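Local coordinates for cerato-platanin-like protein (Moniliophthora perniciosa, PDB 3SUK), which is of unknown function but belongs to the cerato-platanin family of secreted fungal proteins and adopts a double-psi beta-barrel fold, at residues R7-N10 / T11-N14; G17-N20 / T21-C24; Q33-T37 / F38-P42. All blocks are in the same frame, centred on the assembly; numbering follows the deposited sequence.

Interaction 1: R7-N10 / T11-N14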
ATOM      1  N   ARG A   7      -7.897   4.017  -3.350  1.00  9.72           N
ATOM      2  CA  ARG A   7      -7.693   5.355  -3.897  1.00  9.29           C
ATOM      3  C   ARG A   7      -6.185   5.619  -3.789  1.00  7.85           C
ATOM      4  O   ARG A   7      -5.447   4.779  -3.341  1.00  8.26           O
ATOM      5  CB  ARG A   7      -8.485   6.423  -3.132  1.00 11.49           C
ATOM      6  CG  ARG A   7      -8.131   6.449  -1.679  1.00 12.64           C
ATOM      7  CD  ARG A   7      -9.166   7.138  -0.732  1.00 17.52           C
ATOM      8  NE  ARG A   7     -10.457   6.467  -0.570  1.00 23.11           N
ATOM      9  CZ  ARG A   7     -10.713   5.198  -0.185  1.00 23.60           C
ATOM     10  NH1 ARG A   7      -9.779   4.208   0.075  1.00 16.25           N
ATOM     11  NH2 ARG A   7     -11.988   4.892  -0.112  1.00 19.34           N
ATOM     12  N   PHE A   8      -5.757   6.767  -4.272  1.00  8.41           N
ATOM     13  CA  PHE A   8      -4.353   7.101  -4.222  1.00  7.83           C
ATOM     14  C   PHE A   8      -4.100   8.319  -3.372  1.00  9.98           C
ATOM     15  O   PHE A   8      -4.959   9.121  -3.113  1.00 11.14           O
ATOM     16  CB  PHE A   8      -3.719   7.227  -5.628  1.00  9.23           C
ATOM     17  CG  PHE A   8      -4.115   8.474  -6.379  1.00  8.57           C
ATOM     18  CD1 PHE A   8      -3.435   9.666  -6.206  1.00 11.21           C
ATOM     19  CD2 PHE A   8      -5.153   8.441  -7.242  1.00 13.22           C
ATOM     20  CE1 PHE A   8      -3.785  10.765  -6.863  1.00 12.38           C
ATOM     21  CE2 PHE A   8      -5.490   9.565  -7.945  1.00 12.69           C
ATOM     22  CZ  PHE A   8      -4.806  10.733  -7.737  1.00 13.43           C
ATOM     23  N   ASP A   9      -2.890   8.348  -2.877  1.00  8.75           N
ATOM     24  CA  ASP A   9      -2.398   9.443  -2.028  1.00  9.81           C
ATOM     25  C   ASP A   9      -0.953   9.662  -2.433  1.00  9.28           C
ATOM     26  O   ASP A   9      -0.132   8.809  -2.233  1.00  8.25           O
ATOM     27  CB  ASP A   9      -2.512   9.015  -0.561  1.00 10.16           C
ATOM     28  CG  ASP A   9      -2.049  10.088   0.436  1.00 12.22           C
ATOM     29  OD1 ASP A   9      -1.350  10.969   0.063  1.00 11.84           O
ATOM     30  OD2 ASP A   9      -2.399   9.979   1.607  1.00 13.43           O
ATOM     31  N   ASN A  10      -0.681  10.860  -2.975  1.00  7.93           N
ATOM     32  CA  ASN A  10       0.625  11.219  -3.503  1.00  8.54           C
ATOM     33  C   ASN A  10       1.731  11.323  -2.447  1.00  8.13           C
ATOM     34  O   ASN A  10       2.849  11.369  -2.786  1.00 10.17           O
ATOM     35  CB  ASN A  10       0.550  12.524  -4.306  1.00  9.23           C
ATOM     36  CG  ASN A  10      -0.299  12.407  -5.555  1.00  8.65           C
ATOM     37  OD1 ASN A  10      -1.237  13.146  -5.712  1.00  9.64           O
ATOM     38  ND2 ASN A  10       0.020  11.478  -6.409  1.00 10.08           N
ATOM     39  N   THR A  11       1.385  11.316  -1.173  1.00  9.44           N
ATOM     40  CA  THR A  11       2.363  11.263  -0.077  1.00 10.72           C
ATOM     41  C   THR A  11       3.280  10.072  -0.375  1.00 10.61           C
ATOM     42  O   THR A  11       4.462  10.184  -0.326  1.00 11.64           O
ATOM     43  CB  THR A  11       1.589  10.982   1.263  1.00 14.00           C
ATOM     44  OG1 THR A  11       0.841  12.144   1.622  1.00 20.48           O
ATOM     45  CG2 THR A  11       2.531  10.669   2.358  1.00 19.17           C
ATOM     46  N   TYR A  12       2.722   8.942  -0.779  1.00  9.86           N
ATOM     47  CA  TYR A  12       3.497   7.707  -0.980  1.00  8.84           C
ATOM     48  C   TYR A  12       4.309   7.613  -2.264  1.00 10.51           C
ATOM     49  O   TYR A  12       5.068   6.718  -2.411  1.00 12.60           O
ATOM     50  CB  TYR A  12       2.579   6.467  -0.811  1.00  9.21           C
ATOM     51  CG  TYR A  12       1.751   6.525   0.466  1.00  8.95           C
ATOM     52  CD1 TYR A  12       2.353   6.639   1.715  1.00 11.47           C
ATOM     53  CD2 TYR A  12       0.373   6.511   0.419  1.00  8.12           C
ATOM     54  CE1 TYR A  12       1.587   6.711   2.875  1.00 11.32           C
ATOM     55  CE2 TYR A  12      -0.373   6.609   1.555  1.00 10.18           C
ATOM     56  CZ  TYR A  12       0.215   6.724   2.776  1.00 10.34           C
ATOM     57  OH  TYR A  12      -0.534   6.814   3.919  1.00 11.17           O
ATOM     58  N   ASP A  13       4.071   8.536  -3.175  1.00  9.48           N
ATOM     59  CA  ASP A  13       4.757   8.563  -4.475  1.00 12.79           C
ATOM     60  C   ASP A  13       6.179   9.031  -4.368  1.00 13.76           C
ATOM     61  O   ASP A  13       6.945   8.855  -5.258  1.00 15.40           O
ATOM     62  CB  ASP A  13       4.000   9.407  -5.499  1.00  9.67           C
ATOM     63  CG  ASP A  13       2.845   8.667  -6.061  1.00  8.44           C
ATOM     64  OD1 ASP A  13       3.111   7.738  -6.820  1.00 10.98           O
ATOM     65  OD2 ASP A  13       1.751   8.977  -5.703  1.00  9.74           O
ATOM     66  N   ASN A  14       6.488   9.607  -3.235  1.00 11.23           N
ATOM     67  CA  ASN A  14       7.786  10.234  -3.022  1.00 13.56           C
ATOM     68  C   ASN A  14       8.732   9.296  -2.235  1.00 12.65           C
ATOM     69  O   ASN A  14       8.578   9.095  -1.064  1.00 15.22           O
ATOM     70  CB  ASN A  14       7.551  11.627  -2.337  1.00 15.33           C
ATOM     71  CG  ASN A  14       6.653  12.622  -3.210  1.00 14.13           C
ATOM     72  OD1 ASN A  14       7.098  13.148  -4.212  1.00 17.16           O
ATOM     73  ND2 ASN A  14       5.421  12.826  -2.808  1.00 12.75           N
TER
HETATM   74  O   HOH W   1      -3.131   7.889   3.428  1.00 13.57           O
HETATM   75  O   HOH W   2      -1.080  11.100   3.703  1.00 25.17           O

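Interaction 2: G17-N20 / T21-C24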
ATOM      1  N   GLY A  17      10.340  10.079   1.275  1.00 16.75           N
ATOM      2  CA  GLY A  17       9.547  10.259   2.476  1.00 16.39           C
ATOM      3  C   GLY A  17      10.003   9.345   3.618  1.00 16.07           C
ATOM      4  O   GLY A  17      10.312   8.199   3.451  1.00 14.10           O
ATOM      5  N   SER A  18      10.026   9.892   4.814  1.00 15.43           N
ATOM      6  CA  SER A  18      10.429   9.163   5.997  1.00 12.76           C
ATOM      7  C   SER A  18       9.332   8.288   6.553  1.00 11.68           C
ATOM      8  O   SER A  18       8.222   8.695   6.660  1.00 11.68           O
ATOM      9  CB  SER A  18      10.903  10.145   7.091  1.00 13.62           C
ATOM     10  OG  SER A  18      11.199   9.453   8.278  1.00 15.01           O
ATOM     11  N   MET A  19       9.724   7.112   6.969  1.00 11.24           N
ATOM     12  CA  MET A  19       8.841   6.155   7.627  1.00 10.40           C
ATOM     13  C   MET A  19       8.329   6.700   8.970  1.00 11.34           C
ATOM     14  O   MET A  19       7.401   6.246   9.489  1.00 11.75           O
ATOM     15  CB  MET A  19       9.551   4.810   7.756  1.00 12.28           C
ATOM     16  CG  MET A  19       8.607   3.601   8.105  1.00 12.17           C
ATOM     17  SD  MET A  19       7.313   3.288   6.802  1.00 12.10           S
ATOM     18  CE  MET A  19       8.351   2.507   5.544  1.00 15.60           C
ATOM     19  N   ASN A  20       9.017   7.715   9.498  1.00 12.48           N
ATOM     20  CA  ASN A  20       8.619   8.391  10.715  1.00 12.38           C
ATOM     21  C   ASN A  20       7.389   9.275  10.575  1.00 11.81           C
ATOM     22  O   ASN A  20       6.862   9.723  11.538  1.00 14.06           O
ATOM     23  CB  ASN A  20       9.801   9.132  11.338  1.00 12.08           C
ATOM     24  CG  ASN A  20      10.821   8.172  11.860  1.00 16.01           C
ATOM     25  OD1 ASN A  20      10.501   7.168  12.431  1.00 15.51           O
ATOM     26  ND2 ASN A  20      12.051   8.467  11.587  1.00 22.33           N
ATOM     27  N   THR A  21       6.940   9.456   9.345  1.00 12.79           N
ATOM     28  CA  THR A  21       5.762  10.266   9.022  1.00 13.64           C
ATOM     29  C   THR A  21       4.454   9.458   8.959  1.00 12.50           C
ATOM     30  O   THR A  21       3.421  10.027   8.777  1.00 15.36           O
ATOM     31  CB  THR A  21       5.883  11.027   7.652  1.00 14.81           C
ATOM     32  OG1 THR A  21       5.932  10.096   6.572  1.00 16.03           O
ATOM     33  CG2 THR A  21       7.117  11.935   7.580  1.00 15.12           C
ATOM     34  N   VAL A  22       4.523   8.141   9.159  1.00 11.53           N
ATOM     35  CA  VAL A  22       3.361   7.272   9.068  1.00 10.54           C
ATOM     36  C   VAL A  22       3.136   6.542  10.381  1.00 11.51           C
ATOM     37  O   VAL A  22       3.912   6.620  11.250  1.00 11.48           O
ATOM     38  CB  VAL A  22       3.463   6.251   7.869  1.00 11.07           C
ATOM     39  CG1 VAL A  22       3.570   6.982   6.572  1.00 13.05           C
ATOM     40  CG2 VAL A  22       4.727   5.402   8.025  1.00 11.90           C
ATOM     41  N   ALA A  23       2.027   5.848  10.489  1.00 11.81           N
ATOM     42  CA  ALA A  23       1.655   5.159  11.678  1.00 10.27           C
ATOM     43  C   ALA A  23       2.692   4.090  12.070  1.00 11.28           C
ATOM     44  O   ALA A  23       2.896   3.875  13.221  1.00 11.95           O
ATOM     45  CB  ALA A  23       0.314   4.532  11.490  1.00 12.30           C
ATOM     46  N   CYS A  24       3.272   3.437  11.072  1.00 10.08           N
ATOM     47  CA  CYS A  24       4.231   2.344  11.278  1.00  9.23           C
ATOM     48  C   CYS A  24       5.679   2.822  11.376  1.00 11.63           C
ATOM     49  O   CYS A  24       6.528   2.362  10.713  1.00 10.71           O
ATOM     50  CB  CYS A  24       4.099   1.269  10.190  1.00  8.00           C
ATOM     51  SG  CYS A  24       2.362   0.598  10.040  1.00 10.68           S
TER
HETATM   52  O   HOH W   3       4.548   8.217  13.543  1.00 12.91           O

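Interaction 3: Q33-T37 / F38-P42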
ATOM      1  N   GLN A  33      12.981   1.275  11.560  1.00 14.78           N
ATOM      2  CA  GLN A  33      14.339   0.692  11.597  1.00 15.76           C
ATOM      3  C   GLN A  33      14.656  -0.166  10.370  1.00 16.57           C
ATOM      4  O   GLN A  33      15.737  -0.159   9.853  1.00 18.85           O
ATOM      5  CB  GLN A  33      14.624  -0.034  12.902  1.00 18.05           C
ATOM      6  CG  GLN A  33      14.845   0.881  14.065  0.20 15.90           C
ATOM      7  CD  GLN A  33      15.852   1.977  13.772  0.20 15.61           C
ATOM      8  OE1 GLN A  33      16.948   1.710  13.337  0.20  8.77           O
ATOM      9  NE2 GLN A  33      15.446   3.249  13.985  0.20 12.41           N
ATOM     10  N   ARG A  34      13.682  -0.952   9.959  1.00 12.46           N
ATOM     11  CA  ARG A  34      13.828  -1.784   8.795  1.00 13.17           C
ATOM     12  C   ARG A  34      13.924  -0.996   7.509  1.00 13.92           C
ATOM     13  O   ARG A  34      14.764  -1.253   6.685  1.00 15.23           O
ATOM     14  CB  ARG A  34      12.642  -2.791   8.731  1.00 12.42           C
ATOM     15  CG  ARG A  34      12.514  -3.734   9.944  1.00 14.40           C
ATOM     16  CD  ARG A  34      11.329  -4.660   9.842  1.00 13.60           C
ATOM     17  NE  ARG A  34      11.590  -5.613   8.799  1.00 12.06           N
ATOM     18  CZ  ARG A  34      10.745  -6.530   8.409  1.00 11.46           C
ATOM     19  NH1 ARG A  34       9.558  -6.628   8.956  1.00 11.93           N
ATOM     20  NH2 ARG A  34      11.103  -7.354   7.457  1.00 11.77           N
ATOM     21  N   PHE A  35      13.000  -0.053   7.357  1.00 13.05           N
ATOM     22  CA  PHE A  35      12.844   0.721   6.127  1.00 13.20           C
ATOM     23  C   PHE A  35      12.714   2.198   6.457  1.00 11.98           C
ATOM     24  O   PHE A  35      11.646   2.703   6.659  1.00 13.23           O
ATOM     25  CB  PHE A  35      11.574   0.232   5.388  1.00 13.19           C
ATOM     26  CG  PHE A  35      11.539  -1.272   5.198  1.00 10.64           C
ATOM     27  CD1 PHE A  35      12.412  -1.898   4.310  1.00 12.04           C
ATOM     28  CD2 PHE A  35      10.677  -2.050   5.924  1.00 12.47           C
ATOM     29  CE1 PHE A  35      12.412  -3.253   4.176  1.00 13.03           C
ATOM     30  CE2 PHE A  35      10.693  -3.399   5.767  1.00 11.35           C
ATOM     31  CZ  PHE A  35      11.543  -3.992   4.921  1.00 12.12           C
ATOM     32  N   PRO A  36      13.821   2.903   6.521  1.00 14.33           N
ATOM     33  CA  PRO A  36      13.789   4.311   6.959  1.00 13.81           C
ATOM     34  C   PRO A  36      13.007   5.267   6.040  1.00 13.47           C
ATOM     35  O   PRO A  36      12.492   6.261   6.461  1.00 13.67           O
ATOM     36  CB  PRO A  36      15.281   4.708   7.078  1.00 15.74           C
ATOM     37  CG  PRO A  36      16.015   3.485   7.203  1.00 18.90           C
ATOM     38  CD  PRO A  36      15.194   2.385   6.453  1.00 14.26           C
ATOM     39  N   THR A  37      12.951   4.918   4.778  1.00 12.75           N
ATOM     40  CA  THR A  37      12.255   5.704   3.783  1.00 13.74           C
ATOM     41  C   THR A  37      11.255   4.866   2.950  1.00 12.36           C
ATOM     42  O   THR A  37      11.414   3.680   2.805  1.00 13.26           O
ATOM     43  CB  THR A  37      13.222   6.339   2.756  1.00 14.72           C
ATOM     44  OG1 THR A  37      13.890   5.316   2.050  1.00 16.84           O
ATOM     45  CG2 THR A  37      14.230   7.300   3.397  1.00 15.82           C
ATOM     46  N   PHE A  38      10.291   5.559   2.367  1.00 11.45           N
ATOM     47  CA  PHE A  38       9.273   4.907   1.557  1.00 11.97           C
ATOM     48  C   PHE A  38       9.978   4.136   0.432  1.00 13.18           C
ATOM     49  O   PHE A  38       9.656   3.007   0.167  1.00 13.02           O
ATOM     50  CB  PHE A  38       8.311   5.930   0.943  1.00 13.19           C
ATOM     51  CG  PHE A  38       7.428   6.640   1.925  1.00  9.91           C
ATOM     52  CD1 PHE A  38       7.297   6.209   3.222  1.00 11.27           C
ATOM     53  CD2 PHE A  38       6.714   7.724   1.515  1.00 11.95           C
ATOM     54  CE1 PHE A  38       6.470   6.872   4.063  1.00 10.76           C
ATOM     55  CE2 PHE A  38       5.905   8.381   2.340  1.00 11.28           C
ATOM     56  CZ  PHE A  38       5.778   7.970   3.630  1.00 12.26           C
ATOM     57  N   GLY A  39      10.985   4.745  -0.175  1.00 12.78           N
ATOM     58  CA  GLY A  39      11.678   4.138  -1.302  1.00 12.57           C
ATOM     59  C   GLY A  39      12.457   2.868  -0.947  1.00 11.44           C
ATOM     60  O   GLY A  39      12.730   2.072  -1.774  1.00 15.92           O
ATOM     61  N   SER A  40      12.842   2.724   0.297  1.00 11.58           N
ATOM     62  CA  SER A  40      13.475   1.515   0.788  1.00 12.06           C
ATOM     63  C   SER A  40      12.580   0.267   0.965  1.00 13.10           C
ATOM     64  O   SER A  40      13.062  -0.819   1.091  1.00 13.95           O
ATOM     65  CB  SER A  40      14.265   1.803   2.073  1.00 12.79           C
ATOM     66  OG  SER A  40      13.435   1.928   3.192  1.00 15.88           O
ATOM     67  N   VAL A  41      11.269   0.461   1.029  1.00 11.71           N
ATOM     68  CA  VAL A  41      10.405  -0.677   1.111  1.00 11.29           C
ATOM     69  C   VAL A  41      10.615  -1.479  -0.198  1.00 11.59           C
ATOM     70  O   VAL A  41      10.607  -0.922  -1.236  1.00 11.19           O
ATOM     71  CB  VAL A  41       8.954  -0.212   1.249  1.00 10.23           C
ATOM     72  CG1 VAL A  41       8.067  -1.436   1.342  1.00 10.43           C
ATOM     73  CG2 VAL A  41       8.795   0.684   2.529  1.00 12.04           C
ATOM     74  N   PRO A  42      10.770  -2.796  -0.115  1.00 10.91           N
ATOM     75  CA  PRO A  42      11.213  -3.541  -1.289  1.00 12.28           C
ATOM     76  C   PRO A  42      10.268  -3.503  -2.484  1.00 11.51           C
ATOM     77  O   PRO A  42      10.681  -3.708  -3.576  1.00 14.12           O
ATOM     78  CB  PRO A  42      11.400  -4.980  -0.752  1.00 11.13           C
ATOM     79  CG  PRO A  42      11.675  -4.802   0.661  1.00 13.24           C
ATOM     80  CD  PRO A  42      10.821  -3.644   1.084  1.00 12.90           C
TER

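Interaction 1: R7-N10 / T11-N14
D9 and T11 illustrate how one aspartate can organise the turn that follows it. The side chain of D9 leaves the backbone beside Y12, its CB 3.9 Å from CE2 of the tyrosine ring. CG stands anti to the backbone N (chi1 -179°), which carries the carboxylate forward along T11. There OD1 takes two donors: the backbone N of T11 at 3.0 Å, with an N-H...O angle of 159°, and OG1 of T11 at 2.9 Å. Both reach OD1 from the same face of the carboxylate and both lie out of its plane, the hydroxyl on the syn side. The double grip probably restricts rotation of the group. OD2, the other oxygen, turns to water. One molecule links it to OH of Y12 and a second links it to OG1 of T11. The tyrosine hydroxyl has a protein partner as well, D84.

From D9 onward the backbone winds into a 3-10 turn. N of Y12 donates to O of D9 at 3.2 Å, and N of D13 to O of N10 at 3.1 Å. N10 and D13 also join through their side chains, ND2 donating to OD2 at 3.1 Å, although the amide meets the carboxylate obliquely, from above its plane. Q94 shares in both groups: its side chain accepts from N10, while its backbone amide and that of A95 donate to D13. The start of helix 94-101 is therefore likely to stabilise negative charge on D13. The bond from OD1 to the amide two residues on makes D9 the head of an Asx turn, here leading the chain from the end of strand 4-8 into a short 3-10 segment at the surface of the barrel.

Interaction 2: G17-N20 / T21-C24
T21 folds back on S18, and its hydroxyl and amide close on the same acceptor. OG1 donates to O of S18 at 2.7 Å, approaching nearly along the C=O axis (167°), whereas N of T21, 3.1 Å from that oxygen, comes from above the carbonyl plane. A chi1 of 65° swings OG1 back over the main chain, the setting that lets side chain and amide of one residue grip a single oxygen.

M19 works on the inner side. Bends at chi2 and chi3 curl its chain so that SD rests 3.6 Å from CG2 of V22, while CG lies 3.6 Å from O of C24. The M19 side chain also touches S32 and V41, farther along the same loop. A weak backbone bond, N of V22 to O of M19 at 3.5 Å, draws V22 back.

N20 borders the turn on its exposed side, its side-chain oxygen hydrogen-bonded to S32. Its backbone N donates to OG of S18 at 3.0 Å. This last bond defines an ST turn, which here opens a single 3-10 turn leading to C24, whose disulfide with C61 ties the long loop between strands 4-8 and 47-50 to a distant part of the chain.

Interaction 3: Q33-T37 / F38-P42
T37 and S40 form the tight half of this contact, where a hydroxyl is held by a carbonyl three residues back. OG of S40 donates to O of T37 at 2.7 Å, lying in the carbonyl plane on a lone pair. The side-chain torsion that puts it there (chi1 77°) folds OG in over the serine's own main chain, and also presses it against F35, 3.3 Å from CB. N of S40 adds a bond to OG1 of T37 at 3.3 Å, together with a weak one to the carbonyl oxygen of T37. The hydroxyl and backbone N of S40 both turn back on T37, which offers its carbonyl oxygen and OG1, while N of V41 bonds back to O of F38 to complete the turn.

Farther out the packing becomes apolar. CB of F35 is 4.0 Å from CG2 of V41, a buried side chain that continues inward to M19 and the strands. The ring of F35 reaches along the chain until CE1 lies 3.5 Å from CD of P42, the two side chains crossing at about a right angle. Replacing F35 by an alanine takes away the ring, which would probably leave a gap beside the pyrrolidine of P42 and nothing flat beneath R34.

At the looser solvent side, R34 lays CB over one face of the F35 ring, and its guanidinium forms a salt bridge with the terminal carboxylate of L125. P36, also exposed, reaches the serine hydroxyl through its CD, 3.7 Å from OG of S40. F38, in contrast, turns inward onto I47 and I83. The arrangement is a one-turn 3-10 segment (38-40) that follows T37, late in the long loop leading to strand 47-50 of the double-psi barrel.

In the fold
The three interactions follow in series along the chain, all after or at the end of strand 4-8 and before strand 47-50. Interaction 1 turns the chain off the first strand; its centre lies about 13 Å from that of interaction 2 and about 15 Å from that of interaction 3. The latter two, with centres about 9 Å apart, are neighbours joined by probable backbone hydrogen bonds, G17 with F38 and M19 with P36. F38 knits the set together, its ring packing against T11, Y12 and N14 of interaction 1, while Y12 also meets V22 of interaction 2. The long, largely irregular connection is thus built from successive local turns that pack on one another beside the barrel.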